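Local coordinates for protein diphthine synthase (Entamoeba histolytica, PDB 3I4T) that probably methylates elongation factor 2 with S-adenosylmethionine during diphthamide biosynthesis, at residues Phe148-Val152 and Lys169-Asn173. Numbering follows the deposited sequence.
Sequences FGQTV and KIKIN
In the mixed-sheet domain of this tetrapyrrole-methylase fold, helix 166-175 is pinned to the run leading into strand 152-154 by the carboxamide of Asn173, which reads both polar backbone atoms of Gln150 much as a neighbouring strand would. Asn173 ND2 gives a hydrogen to Gln150 O at 3.0 Å; it arrives in the carbonyl plane on a lone pair, and the acceptor lies close to the plane of the Asn173 amide. The return bond, Gln150 N to Asn173 OD1 at 3.3 Å, is more bent (139° at the hydrogen). That OD1 also lies 3.6 Å from Gly149 CA. A water takes a hydrogen from Gln150 NE2 (2.7 Å) and donates to Asn173 OD1 and Lys169 O, tying the glutamine amide to the helix. With its chain extended beyond CG (chi2 -174°), the Gln150 side chain crosses that of Lys169 at about a right angle, its amide NE2 3.8 Å from Lys169 CG. Two residues further on, Val152 spreads its two methyls over consecutive helix residues, CG1 against Lys169 CB and CG2 4.1 Å from Ile170 CG1. Asn173 ND2 also bonds Thr180 OG1 on strand 180-187, which pairs in parallel with strand 152-154; Ile170 reaches Ile271 of strand 267-271, while Tyr146 of the second subunit packs on Gln150.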
ATOM      1  N   PHE A 148       3.656  -1.257 -10.979  1.00 28.67           N
ATOM      2  CA  PHE A 148       4.408  -2.297 -10.258  1.00 28.26           C
ATOM      3  C   PHE A 148       3.841  -3.698 -10.482  1.00 28.21           C
ATOM      4  O   PHE A 148       2.637  -3.933 -10.291  1.00 28.30           O
ATOM      5  CB  PHE A 148       4.547  -1.970  -8.759  1.00 27.81           C
ATOM      6  CG  PHE A 148       5.700  -1.049  -8.468  1.00 27.98           C
ATOM      7  CD1 PHE A 148       5.583   0.326  -8.679  1.00 28.38           C
ATOM      8  CD2 PHE A 148       6.916  -1.552  -8.051  1.00 27.56           C
ATOM      9  CE1 PHE A 148       6.656   1.179  -8.453  1.00 28.62           C
ATOM     10  CE2 PHE A 148       7.996  -0.709  -7.830  1.00 28.43           C
ATOM     11  CZ  PHE A 148       7.864   0.662  -8.034  1.00 28.69           C
ATOM     12  N   GLY A 149       4.717  -4.606 -10.907  1.00 28.04           N
ATOM     13  CA  GLY A 149       4.390  -6.021 -11.094  1.00 28.38           C
ATOM     14  C   GLY A 149       4.492  -6.695  -9.743  1.00 29.24           C
ATOM     15  O   GLY A 149       4.310  -6.026  -8.712  1.00 28.87           O
ATOM     16  N   GLN A 150       4.804  -8.000  -9.721  1.00 29.64           N
ATOM     17  CA  GLN A 150       4.895  -8.703  -8.440  1.00 29.83           C
ATOM     18  C   GLN A 150       6.147  -8.341  -7.629  1.00 30.45           C
ATOM     19  O   GLN A 150       7.216  -8.050  -8.186  1.00 30.28           O
ATOM     20  CB  GLN A 150       4.687 -10.209  -8.582  1.00 29.70           C
ATOM     21  CG  GLN A 150       5.882 -11.063  -8.969  1.00 30.01           C
ATOM     22  CD  GLN A 150       5.477 -12.523  -9.222  1.00 29.82           C
ATOM     23  OE1 GLN A 150       4.970 -13.212  -8.323  1.00 29.97           O
ATOM     24  NE2 GLN A 150       5.697 -12.995 -10.446  1.00 27.83           N
ATOM     25  N   THR A 151       5.976  -8.337  -6.306  1.00 30.95           N
ATOM     26  CA  THR A 151       7.019  -7.974  -5.356  1.00 31.02           C
ATOM     27  C   THR A 151       7.926  -9.177  -5.119  1.00 32.03           C
ATOM     28  O   THR A 151       7.448 -10.327  -5.057  1.00 32.21           O
ATOM     29  CB  THR A 151       6.379  -7.474  -4.045  1.00 31.03           C
ATOM     30  OG1 THR A 151       5.416  -6.452  -4.352  1.00 30.33           O
ATOM     31  CG2 THR A 151       7.414  -6.933  -3.062  1.00 29.71           C
ATOM     32  N   VAL A 152       9.237  -8.921  -5.014  1.00 32.33           N
ATOM     33  CA  VAL A 152      10.215 -10.004  -4.834  1.00 32.69           C
ATOM     34  C   VAL A 152      11.091  -9.783  -3.591  1.00 33.70           C
ATOM     35  O   VAL A 152      11.254  -8.645  -3.129  1.00 33.89           O
ATOM     36  CB  VAL A 152      11.104 -10.232  -6.084  1.00 31.99           C
ATOM     37  CG1 VAL A 152      10.259 -10.529  -7.295  1.00 31.99           C
ATOM     38  CG2 VAL A 152      12.014  -9.040  -6.338  1.00 31.11           C
ATOM     39  N   LYS A 169      11.121 -14.064 -11.752  1.00 34.14           N
ATOM     40  CA  LYS A 169      10.002 -13.132 -11.521  1.00 33.60           C
ATOM     41  C   LYS A 169      10.333 -11.680 -11.910  1.00 33.18           C
ATOM     42  O   LYS A 169       9.449 -10.948 -12.361  1.00 33.04           O
ATOM     43  CB  LYS A 169       9.535 -13.177 -10.068  1.00 33.84           C
ATOM     44  CG  LYS A 169       9.033 -14.535  -9.593  1.00 34.07           C
ATOM     45  CD  LYS A 169       8.643 -14.489  -8.112  1.00 36.09           C
ATOM     46  CE  LYS A 169       8.305 -15.890  -7.610  1.00 38.97           C
ATOM     47  NZ  LYS A 169       7.957 -15.928  -6.167  1.00 40.07           N
ATOM     48  N   ILE A 170      11.585 -11.259 -11.730  1.00 32.44           N
ATOM     49  CA  ILE A 170      12.011  -9.935 -12.202  1.00 32.25           C
ATOM     50  C   ILE A 170      11.983  -9.894 -13.738  1.00 32.62           C
ATOM     51  O   ILE A 170      11.581  -8.888 -14.332  1.00 32.97           O
ATOM     52  CB  ILE A 170      13.422  -9.518 -11.668  1.00 32.24           C
ATOM     53  CG1 ILE A 170      13.424  -9.450 -10.135  1.00 31.62           C
ATOM     54  CG2 ILE A 170      13.842  -8.166 -12.240  1.00 30.15           C
ATOM     55  CD1 ILE A 170      14.787  -9.204  -9.528  1.00 31.28           C
ATOM     56  N   LYS A 171      12.383 -11.001 -14.359  1.00 32.46           N
ATOM     57  CA  LYS A 171      12.357 -11.166 -15.813  1.00 32.63           C
ATOM     58  C   LYS A 171      10.956 -10.953 -16.371  1.00 32.38           C
ATOM     59  O   LYS A 171      10.775 -10.205 -17.348  1.00 32.00           O
ATOM     60  CB  LYS A 171      12.876 -12.555 -16.220  1.00 32.58           C
ATOM     61  CG  LYS A 171      13.214 -12.676 -17.698  1.00 32.51           C
ATOM     62  CD  LYS A 171      13.248 -14.127 -18.155  1.00 33.03           C
ATOM     63  CE  LYS A 171      13.701 -14.248 -19.596  1.00 33.08           C
ATOM     64  NZ  LYS A 171      12.991 -13.272 -20.469  1.00 34.84           N
ATOM     65  N   ILE A 172       9.977 -11.589 -15.734  1.00 32.04           N
ATOM     66  CA  ILE A 172       8.563 -11.441 -16.116  1.00 31.85           C
ATOM     67  C   ILE A 172       8.079  -9.989 -16.008  1.00 31.62           C
ATOM     68  O   ILE A 172       7.416  -9.468 -16.924  1.00 31.97           O
ATOM     69  CB  ILE A 172       7.663 -12.406 -15.312  1.00 32.03           C
ATOM     70  CG1 ILE A 172       7.853 -13.842 -15.826  1.00 32.17           C
ATOM     71  CG2 ILE A 172       6.186 -12.005 -15.393  1.00 32.03           C
ATOM     72  CD1 ILE A 172       7.361 -14.912 -14.862  1.00 33.84           C
ATOM     73  N   ASN A 173       8.428  -9.328 -14.910  1.00 31.13           N
ATOM     74  CA  ASN A 173       8.044  -7.941 -14.719  1.00 30.82           C
ATOM     75  C   ASN A 173       8.616  -7.067 -15.822  1.00 31.18           C
ATOM     76  O   ASN A 173       7.926  -6.209 -16.370  1.00 31.15           O
ATOM     77  CB  ASN A 173       8.520  -7.430 -13.365  1.00 30.36           C
ATOM     78  CG  ASN A 173       7.610  -7.842 -12.229  1.00 30.52           C
ATOM     79  OD1 ASN A 173       6.588  -8.504 -12.439  1.00 29.07           O
ATOM     80  ND2 ASN A 173       7.967  -7.430 -11.013  1.00 29.88           N
TER
HETATM   81  O   HOH W   1       6.465 -11.148 -12.217  1.00 35.10           O